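Local coordinates for protein 2-methyl-3-hydroxypyridine-5-carboxylic acid oxygenase (Mesorhizobium loti, PDB 3ALJ) that probably catalyses the FAD-dependent, oxygen-consuming ring opening of 2-methyl-3-hydroxypyridine-5-carboxylic acid, a step in vitamin B6 breakdown, at residues Gly19-Leu24 with Asp111-Arg116; Ile53-Asn58 with Ser107-Ala112; Arg61-Leu66 with Cys303-Ala308. All coordinates share one frame; numbering follows the deposited sequence. Where two conformers were deposited one is given.

Overall arrangement
All three contacts are buried and apolar across their interfaces; the polar bonds go mainly to FAD in contacts 1 and 2, and within one segment in contact 3. Contacts 1 and 2 share helix 106-119: contact 1 sets it against the start of helix 21-32, contact 2 against strand 52-56. Both also reach FAD through backbone atoms, contact 1 at a phosphate and contact 2 at the flavin ring. Contact 3 joins helices 57-65 and 300-314, and its Met305 side chain stays about 7 Å from the cofactor. It alone has an Arg-Glu salt bridge within one segment. The three meet in one core, where Leu113 touches Leu63 and Leu66, Leu55 touches Leu63, and Phe21 touches Leu109.

Contact 1: residues Gly19-Leu24 with Asp111-Arg116; sequences GGFAGL and DALVNR. With FAD (flavin-adenine dinucleotide), chain B.
Leu24 and Leu113 meet where the two segments come closest, with Leu24 CD1 3.8 Å from Leu113 CB. The same methyl of Leu24 also lies 3.8 Å from Val114 CG2, so one branch settles against two neighbouring residues of helix 106-119. Phe21 adds a single touch: Leu113 CD1 comes in the plane of the ring, at its edge, 3.8 Å from Phe21 CD1. With CG anti to the carbonyl carbon (chi1 -52°), the ring runs off beside the backbone N, and CD2, on the other side of CG from CD1, lies 3.5 Å from FAD O4'. Gly20 and Gly23 belong to what looks like the GxGxxG turn of a Rossmann-type dinucleotide fold, with Gly20 as N-cap of helix 21-32. At that helix start Ala22 N donates to FAD O1P over 2.9 Å, fairly straight at 161°. A CB on Gly20 would run into FAD O5B. Replacing Phe21 with an alanine would probably open a gap between Leu113 and the ribityl chain and leave Leu113 CD1 without its ring-edge partner. The far side of helix 106-119 is looser: Asp111 and Asn115 are exposed there, and Arg116, partly exposed, bonds Leu66 O and Gln32 instead.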
loop_
_atom_site.group_PDB
_atom_site.type_symbol
_atom_site.label_atom_id
_atom_site.label_comp_id
_atom_site.label_asym_id
_atom_site.label_seq_id
_atom_site.Cartn_x
_atom_site.Cartn_y
_atom_site.Cartn_z
ATOM N N GLY A 19 11.779 2.795 -5.450
ATOM C CA GLY A 19 11.225 4.131 -5.018
ATOM C C GLY A 19 9.761 4.135 -4.792
ATOM O O GLY A 19 9.100 5.109 -5.084
ATOM N N GLY A 20 9.250 3.022 -4.304
ATOM C CA GLY A 20 7.853 3.006 -3.809
ATOM C C GLY A 20 7.727 3.401 -2.371
ATOM O O GLY A 20 8.608 4.056 -1.785
ATOM N N PHE A 21 6.581 3.066 -1.782
ATOM C CA PHE A 21 6.365 3.558 -0.385
ATOM C C PHE A 21 7.354 2.947 0.588
ATOM O O PHE A 21 7.826 3.593 1.499
ATOM C CB PHE A 21 4.902 3.261 0.036
ATOM C CG PHE A 21 3.894 3.749 -0.921
ATOM C CD1 PHE A 21 3.810 5.068 -1.241
ATOM C CD2 PHE A 21 3.038 2.876 -1.560
ATOM C CE1 PHE A 21 2.918 5.567 -2.201
ATOM C CE2 PHE A 21 2.056 3.412 -2.523
ATOM C CZ PHE A 21 1.981 4.741 -2.750
ATOM N N ALA A 22 7.740 1.682 0.403
ATOM C CA ALA A 22 8.711 1.096 1.303
ATOM C C ALA A 22 10.113 1.694 1.209
ATOM O O ALA A 22 10.741 2.078 2.193
ATOM C CB ALA A 22 8.788 -0.419 1.059
ATOM N N GLY A 23 10.537 1.902 -0.075
ATOM C CA GLY A 23 11.890 2.443 -0.242
ATOM C C GLY A 23 12.056 3.889 0.144
ATOM O O GLY A 23 13.066 4.257 0.764
ATOM N N LEU A 24 11.019 4.645 -0.177
ATOM C CA LEU A 24 11.066 6.063 0.225
ATOM C C LEU A 24 10.967 6.204 1.752
ATOM O O LEU A 24 11.641 7.074 2.318
ATOM C CB LEU A 24 9.925 6.823 -0.444
ATOM C CG LEU A 24 10.078 7.052 -1.962
ATOM C CD1 LEU A 24 8.728 7.537 -2.571
ATOM C CD2 LEU A 24 11.144 8.099 -2.201
ATOM N N ASP A 111 4.003 11.627 -3.838
ATOM C CA ASP A 111 4.661 12.910 -4.036
ATOM C C ASP A 111 5.053 13.502 -2.691
ATOM O O ASP A 111 6.195 14.003 -2.539
ATOM C CB ASP A 111 3.745 13.874 -4.838
ATOM C CG ASP A 111 3.628 13.495 -6.318
ATOM O OD1 ASP A 111 4.178 12.463 -6.837
ATOM O OD2 ASP A 111 2.726 14.256 -6.837
ATOM N N ALA A 112 4.265 13.272 -1.602
ATOM C CA ALA A 112 4.685 13.753 -0.313
ATOM C C ALA A 112 5.940 13.092 0.179
ATOM O O ALA A 112 6.822 13.793 0.713
ATOM C CB ALA A 112 3.525 13.533 0.708
ATOM N N LEU A 113 6.085 11.796 -0.059
ATOM C CA LEU A 113 7.310 11.140 0.282
ATOM C C LEU A 113 8.515 11.561 -0.558
ATOM O O LEU A 113 9.596 11.720 0.043
ATOM C CB LEU A 113 7.089 9.598 0.216
ATOM C CG LEU A 113 6.069 9.063 1.273
ATOM C CD1 LEU A 113 5.731 7.598 0.848
ATOM C CD2 LEU A 113 6.673 9.051 2.635
ATOM N N VAL A 114 8.309 11.671 -1.888
ATOM C CA VAL A 114 9.473 12.148 -2.697
ATOM C C VAL A 114 9.850 13.508 -2.232
ATOM O O VAL A 114 11.105 13.740 -2.088
ATOM C CB VAL A 114 9.020 12.124 -4.136
ATOM C CG1 VAL A 114 10.072 12.857 -5.004
ATOM C CG2 VAL A 114 8.856 10.699 -4.667
ATOM N N ASN A 115 8.898 14.390 -1.922
ATOM C CA ASN A 115 9.242 15.834 -1.575
ATOM C C ASN A 115 10.029 15.797 -0.287
ATOM O O ASN A 115 11.026 16.583 -0.191
ATOM C CB ASN A 115 7.977 16.659 -1.462
ATOM C CG ASN A 115 7.299 16.961 -2.853
ATOM O OD1 ASN A 115 6.151 17.365 -2.885
ATOM N ND2 ASN A 115 8.004 16.732 -3.940
ATOM N N ARG A 116 9.705 14.944 0.670
ATOM C CA ARG A 116 10.420 14.892 1.915
ATOM C C ARG A 116 11.795 14.299 1.741
ATOM O O ARG A 116 12.762 14.802 2.305
ATOM C CB ARG A 116 9.542 14.107 2.980
ATOM C CG ARG A 116 10.205 13.868 4.235
ATOM C CD ARG A 116 10.569 15.243 4.977
ATOM N NE ARG A 116 11.051 14.927 6.286
ATOM C CZ ARG A 116 11.806 15.807 6.991
ATOM N NH1 ARG A 116 12.100 17.023 6.468
ATOM N NH2 ARG A 116 12.278 15.486 8.147
HETATM P PA FAD B . 5.957 -0.920 -4.855
HETATM O O1A FAD B . 4.939 0.109 -4.475
HETATM O O2A FAD B . 5.639 -1.899 -5.828
HETATM O O5B FAD B . 7.244 -0.106 -5.307
HETATM C C5B FAD B . 8.445 -0.797 -5.787
HETATM C C4B FAD B . 9.134 0.291 -6.584
HETATM O O4B FAD B . 10.376 -0.386 -6.980
HETATM C C3B FAD B . 8.475 0.666 -7.860
HETATM O O3B FAD B . 8.481 2.096 -8.049
HETATM C C2B FAD B . 9.277 -0.139 -8.945
HETATM O O2B FAD B . 9.300 0.503 -10.231
HETATM C C1B FAD B . 10.672 -0.123 -8.413
HETATM N N9A FAD B . 11.447 -1.274 -8.750
HETATM C C8A FAD B . 11.043 -2.563 -9.017
HETATM N N7A FAD B . 12.092 -3.376 -9.215
HETATM C C5A FAD B . 13.219 -2.579 -9.082
HETATM C C6A FAD B . 14.580 -2.872 -9.087
HETATM N N6A FAD B . 15.022 -4.148 -9.344
HETATM N N1A FAD B . 15.412 -1.848 -8.879
HETATM C C2A FAD B . 14.996 -0.593 -8.675
HETATM N N3A FAD B . 13.678 -0.242 -8.616
HETATM C C4A FAD B . 12.813 -1.277 -8.797
HETATM N N1 FAD B . -2.002 -0.894 0.650
HETATM C C2 FAD B . -2.452 -0.059 1.569
HETATM O O2 FAD B . -1.793 0.272 2.568
HETATM N N3 FAD B . -3.732 0.482 1.449
HETATM C C4 FAD B . -4.547 0.197 0.352
HETATM O O4 FAD B . -5.651 0.843 0.212
HETATM C C4X FAD B . -4.053 -0.696 -0.583
HETATM N N5 FAD B . -4.894 -1.116 -1.671
HETATM C C5X FAD B . -4.417 -2.061 -2.560
HETATM C C6 FAD B . -5.248 -2.573 -3.573
HETATM C C7 FAD B . -4.758 -3.460 -4.496
HETATM C C7M FAD B . -5.702 -3.991 -5.613
HETATM C C8 FAD B . -3.463 -3.923 -4.404
HETATM C C8M FAD B . -2.885 -4.954 -5.402
HETATM C C9 FAD B . -2.624 -3.428 -3.396
HETATM C C9A FAD B . -3.112 -2.517 -2.427
HETATM N N10 FAD B . -2.272 -2.017 -1.338
HETATM C C10 FAD B . -2.773 -1.167 -0.426
HETATM C "C1'" FAD B . -0.837 -2.561 -1.204
HETATM C "C2'" FAD B . 0.137 -1.538 -1.773
HETATM O "O2'" FAD B . -0.219 -1.254 -3.142
HETATM C "C3'" FAD B . 1.549 -2.153 -1.815
HETATM O "O3'" FAD B . 1.674 -3.033 -0.636
HETATM C "C4'" FAD B . 2.643 -1.173 -1.705
HETATM O "O4'" FAD B . 2.565 -0.321 -2.883
HETATM C "C5'" FAD B . 3.985 -1.826 -1.737
HETATM O "O5'" FAD B . 4.986 -0.815 -1.656
HETATM P P FAD B . 6.466 -1.247 -2.004
HETATM O O1P FAD B . 7.256 -0.013 -1.903
HETATM O O2P FAD B . 6.897 -2.459 -1.238
HETATM O O3P FAD B . 6.391 -1.750 -3.540
#

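Contact 2: residues Ile53-Asn58 with Ser107-Ala112; sequences IYLWHN and SHLHDA. With FAD (flavin-adenine dinucleotide), chain B; BME (beta-mercaptoethanol), chain D.
Ile53 and Leu55 make a small, wholly apolar contact with Leu109, where strand 52-56 lies beside helix 106-119 under the flavin end of FAD. One methyl of the helix serves both strand residues: Leu109 CD2 is 4.0 Å from Ile53 CG2 and equally far from Leu55 CD1. Leu55 and Leu109 reach toward each other tip to tip, whereas Ile53 and Leu109 cross at about a right angle. Leu109 gets there because its CG stands anti to the backbone N (chi1 173°), which carries the branched end toward the strand. The two branches of Ile53 part company: CG2 goes to the helix, while CG1 packs against the flavin, 3.3 Å from FAD N3.

Strand 52-56 pairs antiparallel with strand 101-105, which leads straight into helix 106-119, so the antiparallel partner of strand 52-56 runs on into the helix that carries Leu109, within the FAD-binding domain. Between Ile53 and Leu55, Tyr54 hydrogen-bonds the pyrimidine edge of the flavin through its backbone N and O. Tyr54 N donates to FAD O4 over 2.9 Å at a nearly straight 168°, and FAD N3 returns a bond to Tyr54 O at 152°. Farther along, in helix 57-65, Asn58 ND2 donates to O1 of a beta-mercaptoethanol, probably from the crystallisation liquor.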
loop_
_atom_site.group_PDB
_atom_site.type_symbol
_atom_site.label_atom_id
_atom_site.label_comp_id
_atom_site.label_asym_id
_atom_site.label_seq_id
_atom_site.Cartn_x
_atom_site.Cartn_y
_atom_site.Cartn_z
ATOM N N ILE A 53 -5.487 5.063 -2.364
ATOM C CA ILE A 53 -4.970 4.213 -1.338
ATOM C C ILE A 53 -5.559 4.665 -0.025
ATOM O O ILE A 53 -5.800 5.838 0.183
ATOM C CB ILE A 53 -3.409 4.225 -1.320
ATOM C CG1 ILE A 53 -2.856 3.082 -0.411
ATOM C CG2 ILE A 53 -2.802 5.596 -0.916
ATOM C CD1 ILE A 53 -1.314 2.995 -0.615
ATOM N N TYR A 54 -5.838 3.675 0.826
ATOM C CA TYR A 54 -6.179 3.928 2.249
ATOM C C TYR A 54 -4.973 3.813 3.165
ATOM O O TYR A 54 -4.188 2.822 3.033
ATOM C CB TYR A 54 -7.195 2.891 2.750
ATOM C CG TYR A 54 -8.605 3.038 2.229
ATOM C CD1 TYR A 54 -8.935 3.119 0.865
ATOM C CD2 TYR A 54 -9.651 3.043 3.137
ATOM C CE1 TYR A 54 -10.223 3.266 0.445
ATOM C CE2 TYR A 54 -10.995 3.105 2.745
ATOM C CZ TYR A 54 -11.276 3.254 1.380
ATOM O OH TYR A 54 -12.563 3.374 0.949
ATOM N N LEU A 55 -4.790 4.712 4.125
ATOM C CA LEU A 55 -3.854 4.539 5.222
ATOM C C LEU A 55 -4.631 4.581 6.503
ATOM O O LEU A 55 -5.735 5.124 6.537
ATOM C CB LEU A 55 -2.748 5.629 5.262
ATOM C CG LEU A 55 -1.780 5.623 4.006
ATOM C CD1 LEU A 55 -0.738 6.672 4.330
ATOM C CD2 LEU A 55 -1.150 4.203 3.853
ATOM N N TRP A 56 -4.047 4.006 7.533
ATOM C CA TRP A 56 -4.656 3.990 8.871
ATOM C C TRP A 56 -3.676 4.584 9.845
ATOM O O TRP A 56 -2.547 4.943 9.505
ATOM C CB TRP A 56 -4.995 2.576 9.289
ATOM C CG TRP A 56 -5.839 1.819 8.253
ATOM C CD1 TRP A 56 -5.388 1.303 7.050
ATOM C CD2 TRP A 56 -7.243 1.525 8.298
ATOM N NE1 TRP A 56 -6.431 0.719 6.331
ATOM C CE2 TRP A 56 -7.584 0.847 7.092
ATOM C CE3 TRP A 56 -8.233 1.731 9.284
ATOM C CZ2 TRP A 56 -8.883 0.384 6.842
ATOM C CZ3 TRP A 56 -9.522 1.296 9.025
ATOM C CH2 TRP A 56 -9.858 0.613 7.861
ATOM N N HIS A 57 -4.056 4.656 11.121
ATOM C CA HIS A 57 -3.221 5.143 12.142
ATOM C C HIS A 57 -1.778 4.667 12.080
ATOM O O HIS A 57 -0.884 5.489 12.222
ATOM C CB HIS A 57 -3.866 4.648 13.512
ATOM C CG HIS A 57 -2.963 4.683 14.717
ATOM N ND1 HIS A 57 -2.374 3.523 15.181
ATOM C CD2 HIS A 57 -2.528 5.692 15.508
ATOM C CE1 HIS A 57 -1.625 3.821 16.250
ATOM N NE2 HIS A 57 -1.695 5.139 16.474
ATOM N N ASN A 58 -1.560 3.367 11.871
ATOM C CA ASN A 58 -0.155 2.907 11.840
ATOM C C ASN A 58 0.684 3.610 10.699
ATOM O O ASN A 58 1.794 4.069 10.961
ATOM C CB ASN A 58 -0.112 1.372 11.649
ATOM C CG ASN A 58 -0.751 0.861 10.322
ATOM O OD1 ASN A 58 -1.805 1.365 9.862
ATOM N ND2 ASN A 58 -0.150 -0.206 9.772
ATOM N N SER A 107 -0.717 9.166 -6.065
ATOM C CA SER A 107 0.205 10.241 -6.378
ATOM C C SER A 107 0.375 11.201 -5.227
ATOM O O SER A 107 1.489 11.654 -4.936
ATOM C CB SER A 107 -0.318 10.938 -7.605
ATOM O OG SER A 107 -0.079 10.085 -8.716
ATOM N N HIS A 108 -0.725 11.441 -4.481
ATOM C CA HIS A 108 -0.583 12.363 -3.339
ATOM C C HIS A 108 0.348 11.836 -2.294
ATOM O O HIS A 108 1.209 12.561 -1.802
ATOM C CB HIS A 108 -2.020 12.609 -2.785
ATOM C CG HIS A 108 -2.049 13.597 -1.665
ATOM N ND1 HIS A 108 -1.983 14.955 -1.911
ATOM C CD2 HIS A 108 -2.187 13.429 -0.347
ATOM C CE1 HIS A 108 -2.092 15.582 -0.742
ATOM N NE2 HIS A 108 -2.254 14.681 0.216
ATOM N N LEU A 109 0.221 10.546 -1.979
ATOM C CA LEU A 109 1.077 9.980 -0.974
ATOM C C LEU A 109 2.547 9.920 -1.463
ATOM O O LEU A 109 3.480 10.285 -0.777
ATOM C CB LEU A 109 0.570 8.590 -0.579
ATOM C CG LEU A 109 1.445 7.768 0.357
ATOM C CD1 LEU A 109 1.703 8.577 1.643
ATOM C CD2 LEU A 109 0.815 6.461 0.605
ATOM N N HIS A 110 2.662 9.408 -2.715
ATOM C CA HIS A 110 3.991 9.189 -3.249
ATOM C C HIS A 110 4.704 10.569 -3.422
ATOM O O HIS A 110 5.885 10.657 -3.014
ATOM C CB HIS A 110 3.838 8.376 -4.563
ATOM C CG HIS A 110 5.110 7.786 -5.000
ATOM N ND1 HIS A 110 5.915 8.388 -5.923
ATOM C CD2 HIS A 110 5.731 6.637 -4.623
ATOM C CE1 HIS A 110 6.967 7.620 -6.127
ATOM N NE2 HIS A 110 6.897 6.573 -5.314
ATOM N N ASP A 111 4.003 11.627 -3.838
ATOM C CA ASP A 111 4.661 12.910 -4.036
ATOM C C ASP A 111 5.053 13.502 -2.691
ATOM O O ASP A 111 6.195 14.003 -2.539
ATOM C CB ASP A 111 3.745 13.874 -4.838
ATOM C CG ASP A 111 3.628 13.495 -6.318
ATOM O OD1 ASP A 111 4.178 12.463 -6.837
ATOM O OD2 ASP A 111 2.726 14.256 -6.837
ATOM N N ALA A 112 4.265 13.272 -1.602
ATOM C CA ALA A 112 4.685 13.753 -0.313
ATOM C C ALA A 112 5.940 13.092 0.179
ATOM O O ALA A 112 6.822 13.793 0.713
ATOM C CB ALA A 112 3.525 13.533 0.708
HETATM P PA FAD B . 5.957 -0.920 -4.855
HETATM O O1A FAD B . 4.939 0.109 -4.475
HETATM O O2A FAD B . 5.639 -1.899 -5.828
HETATM O O5B FAD B . 7.244 -0.106 -5.307
HETATM C C5B FAD B . 8.445 -0.797 -5.787
HETATM C C4B FAD B . 9.134 0.291 -6.584
HETATM O O4B FAD B . 10.376 -0.386 -6.980
HETATM C C3B FAD B . 8.475 0.666 -7.860
HETATM O O3B FAD B . 8.481 2.096 -8.049
HETATM C C2B FAD B . 9.277 -0.139 -8.945
HETATM O O2B FAD B . 9.300 0.503 -10.231
HETATM C C1B FAD B . 10.672 -0.123 -8.413
HETATM N N9A FAD B . 11.447 -1.274 -8.750
HETATM C C8A FAD B . 11.043 -2.563 -9.017
HETATM N N7A FAD B . 12.092 -3.376 -9.215
HETATM C C5A FAD B . 13.219 -2.579 -9.082
HETATM C C6A FAD B . 14.580 -2.872 -9.087
HETATM N N6A FAD B . 15.022 -4.148 -9.344
HETATM N N1A FAD B . 15.412 -1.848 -8.879
HETATM C C2A FAD B . 14.996 -0.593 -8.675
HETATM N N3A FAD B . 13.678 -0.242 -8.616
HETATM C C4A FAD B . 12.813 -1.277 -8.797
HETATM N N1 FAD B . -2.002 -0.894 0.650
HETATM C C2 FAD B . -2.452 -0.059 1.569
HETATM O O2 FAD B . -1.793 0.272 2.568
HETATM N N3 FAD B . -3.732 0.482 1.449
HETATM C C4 FAD B . -4.547 0.197 0.352
HETATM O O4 FAD B . -5.651 0.843 0.212
HETATM C C4X FAD B . -4.053 -0.696 -0.583
HETATM N N5 FAD B . -4.894 -1.116 -1.671
HETATM C C5X FAD B . -4.417 -2.061 -2.560
HETATM C C6 FAD B . -5.248 -2.573 -3.573
HETATM C C7 FAD B . -4.758 -3.460 -4.496
HETATM C C7M FAD B . -5.702 -3.991 -5.613
HETATM C C8 FAD B . -3.463 -3.923 -4.404
HETATM C C8M FAD B . -2.885 -4.954 -5.402
HETATM C C9 FAD B . -2.624 -3.428 -3.396
HETATM C C9A FAD B . -3.112 -2.517 -2.427
HETATM N N10 FAD B . -2.272 -2.017 -1.338
HETATM C C10 FAD B . -2.773 -1.167 -0.426
HETATM C "C1'" FAD B . -0.837 -2.561 -1.204
HETATM C "C2'" FAD B . 0.137 -1.538 -1.773
HETATM O "O2'" FAD B . -0.219 -1.254 -3.142
HETATM C "C3'" FAD B . 1.549 -2.153 -1.815
HETATM O "O3'" FAD B . 1.674 -3.033 -0.636
HETATM C "C4'" FAD B . 2.643 -1.173 -1.705
HETATM O "O4'" FAD B . 2.565 -0.321 -2.883
HETATM C "C5'" FAD B . 3.985 -1.826 -1.737
HETATM O "O5'" FAD B . 4.986 -0.815 -1.656
HETATM P P FAD B . 6.466 -1.247 -2.004
HETATM O O1P FAD B . 7.256 -0.013 -1.903
HETATM O O2P FAD B . 6.897 -2.459 -1.238
HETATM O O3P FAD B . 6.391 -1.750 -3.540
HETATM C C1 BME D . 1.453 -3.072 11.396
HETATM C C2 BME D . 1.292 -3.091 9.832
HETATM O O1 BME D . 1.235 -1.726 11.839
HETATM S S2 BME D . 1.866 -4.805 9.334
#

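Contact 3: residues Arg61-Leu66 with Cys303-Ala308; sequences RVLEGL and CAMVNA
Val62 carries the apolar packing, with both methyls set against the backbone and side chains of helix 300-314. Its CG2 lies 3.7 Å from Val306 N and 3.8 Å from Val306 CG2. The other branch, CG1, sits 4.1 Å from Met305 CB and also near the Met305 carbonyl oxygen. Met305 then reaches past Val62 to the next residue: bent at its last torsion (chi3 73°), it brings CE within 3.9 Å of Leu63 CD2. Leu63 points its first bond along the interface, and it is the branched end that closes on the methionine methyl. Where they come nearest, the axes of segments 61-65 and 303-308 are 9.9 Å apart and cross at 40°, with Val62 opposite Val306.

The polar interactions lie away from this seam. Arg61 NH1 forms a salt bridge with Glu64 OE2 one turn on, at 3.0 Å, and the oxygen stands well out of the guanidinium plane, so the bond is far from ideal. Arg61 NH2 has a second acidic partner in Asp369. A covalent link is separate from both: Cys303 SG, on the other segment, is disulfide-bonded to a beta-mercaptoethanol, probably from the crystallisation liquor.

Around the pair, helix 21-32 places Thr25 against Val62, Met305 and Ala308, helix 106-119 covers Leu63 with Leu109 and Leu113, and helix 321-349 packs on Cys303 and Asn307.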
loop_
_atom_site.group_PDB
_atom_site.type_symbol
_atom_site.label_atom_id
_atom_site.label_comp_id
_atom_site.label_asym_id
_atom_site.label_seq_id
_atom_site.Cartn_x
_atom_site.Cartn_y
_atom_site.Cartn_z
ATOM N N ARG A 61 1.180 7.326 11.529
ATOM C CA ARG A 61 2.230 7.529 12.542
ATOM C C ARG A 61 3.587 7.351 11.856
ATOM O O ARG A 61 4.515 8.098 12.222
ATOM C CB ARG A 61 2.026 6.462 13.634
ATOM C CG ARG A 61 0.842 6.775 14.608
ATOM C CD ARG A 61 1.057 8.114 15.387
ATOM N NE ARG A 61 1.985 7.842 16.486
ATOM C CZ ARG A 61 2.134 8.663 17.503
ATOM N NH1 ARG A 61 1.676 9.897 17.393
ATOM N NH2 ARG A 61 2.870 8.244 18.560
ATOM N N VAL A 62 3.727 6.435 10.876
ATOM C CA VAL A 62 4.978 6.443 10.135
ATOM C C VAL A 62 5.181 7.792 9.486
ATOM O O VAL A 62 6.290 8.368 9.561
ATOM C CB VAL A 62 4.995 5.337 9.064
ATOM C CG1 VAL A 62 6.271 5.468 8.179
ATOM C CG2 VAL A 62 4.987 3.940 9.698
ATOM N N LEU A 63 4.149 8.331 8.803
ATOM C CA LEU A 63 4.336 9.624 8.147
ATOM C C LEU A 63 4.745 10.718 9.114
ATOM O O LEU A 63 5.575 11.590 8.818
ATOM C CB LEU A 63 3.030 10.077 7.391
ATOM C CG LEU A 63 2.767 9.208 6.147
ATOM C CD1 LEU A 63 1.350 9.454 5.709
ATOM C CD2 LEU A 63 3.723 9.631 5.011
ATOM N N GLU A 64 4.134 10.704 10.317
ATOM C CA GLU A 64 4.596 11.643 11.377
ATOM C C GLU A 64 6.046 11.479 11.687
ATOM O O GLU A 64 6.766 12.470 11.834
ATOM C CB GLU A 64 3.691 11.351 12.607
ATOM C CG GLU A 64 3.936 12.373 13.716
ATOM C CD GLU A 64 3.007 12.135 14.999
ATOM O OE1 GLU A 64 3.465 12.679 16.027
ATOM O OE2 GLU A 64 1.976 11.451 14.868
ATOM N N GLY A 65 6.470 10.222 11.903
ATOM C CA GLY A 65 7.907 9.895 12.185
ATOM C C GLY A 65 8.795 10.316 11.005
ATOM O O GLY A 65 9.973 10.559 11.249
ATOM N N LEU A 66 8.268 10.412 9.796
ATOM C CA LEU A 66 9.095 10.805 8.644
ATOM C C LEU A 66 8.994 12.292 8.407
ATOM O O LEU A 66 9.616 12.768 7.472
ATOM C CB LEU A 66 8.526 10.111 7.388
ATOM C CG LEU A 66 8.518 8.596 7.363
ATOM C CD1 LEU A 66 7.964 8.284 5.909
ATOM C CD2 LEU A 66 9.985 8.064 7.504
ATOM N N CYS A 303 1.799 -1.952 6.234
ATOM C CA CYS A 303 2.852 -2.857 6.748
ATOM C C CYS A 303 4.196 -2.569 6.072
ATOM O O CYS A 303 5.228 -2.538 6.771
ATOM C CB CYS A 303 2.462 -4.309 6.468
ATOM S SG CYS A 303 1.114 -4.861 7.569
ATOM N N ALA A 304 4.233 -2.210 4.791
ATOM C CA ALA A 304 5.497 -1.895 4.154
ATOM C C ALA A 304 6.137 -0.683 4.845
ATOM O O ALA A 304 7.352 -0.709 5.106
ATOM C CB ALA A 304 5.304 -1.546 2.664
ATOM N N MET A 305 5.344 0.333 5.143
ATOM C CA MET A 305 5.858 1.554 5.750
ATOM C C MET A 305 6.233 1.311 7.203
ATOM O O MET A 305 7.308 1.807 7.637
ATOM C CB MET A 305 4.789 2.637 5.606
ATOM C CG MET A 305 4.692 3.076 4.141
ATOM S SD MET A 305 3.320 4.315 3.909
ATOM C CE MET A 305 4.085 5.769 4.700
ATOM N N VAL A 306 5.392 0.653 7.978
ATOM C CA VAL A 306 5.781 0.266 9.409
ATOM C C VAL A 306 7.082 -0.512 9.386
ATOM O O VAL A 306 7.948 -0.242 10.194
ATOM C CB VAL A 306 4.660 -0.511 10.079
ATOM C CG1 VAL A 306 5.138 -1.204 11.371
ATOM C CG2 VAL A 306 3.524 0.501 10.468
ATOM N N ASN A 307 7.212 -1.493 8.500
ATOM C CA ASN A 307 8.467 -2.314 8.486
ATOM C C ASN A 307 9.659 -1.539 8.053
ATOM O O ASN A 307 10.708 -1.684 8.708
ATOM C CB ASN A 307 8.211 -3.569 7.648
ATOM C CG ASN A 307 7.148 -4.479 8.212
ATOM O OD1 ASN A 307 6.545 -5.343 7.452
ATOM N ND2 ASN A 307 6.888 -4.354 9.415
ATOM N N ALA A 308 9.506 -0.621 7.106
ATOM C CA ALA A 308 10.650 0.163 6.704
ATOM C C ALA A 308 11.066 1.103 7.819
ATOM O O ALA A 308 12.274 1.320 8.130
ATOM C CB ALA A 308 10.317 0.914 5.443
#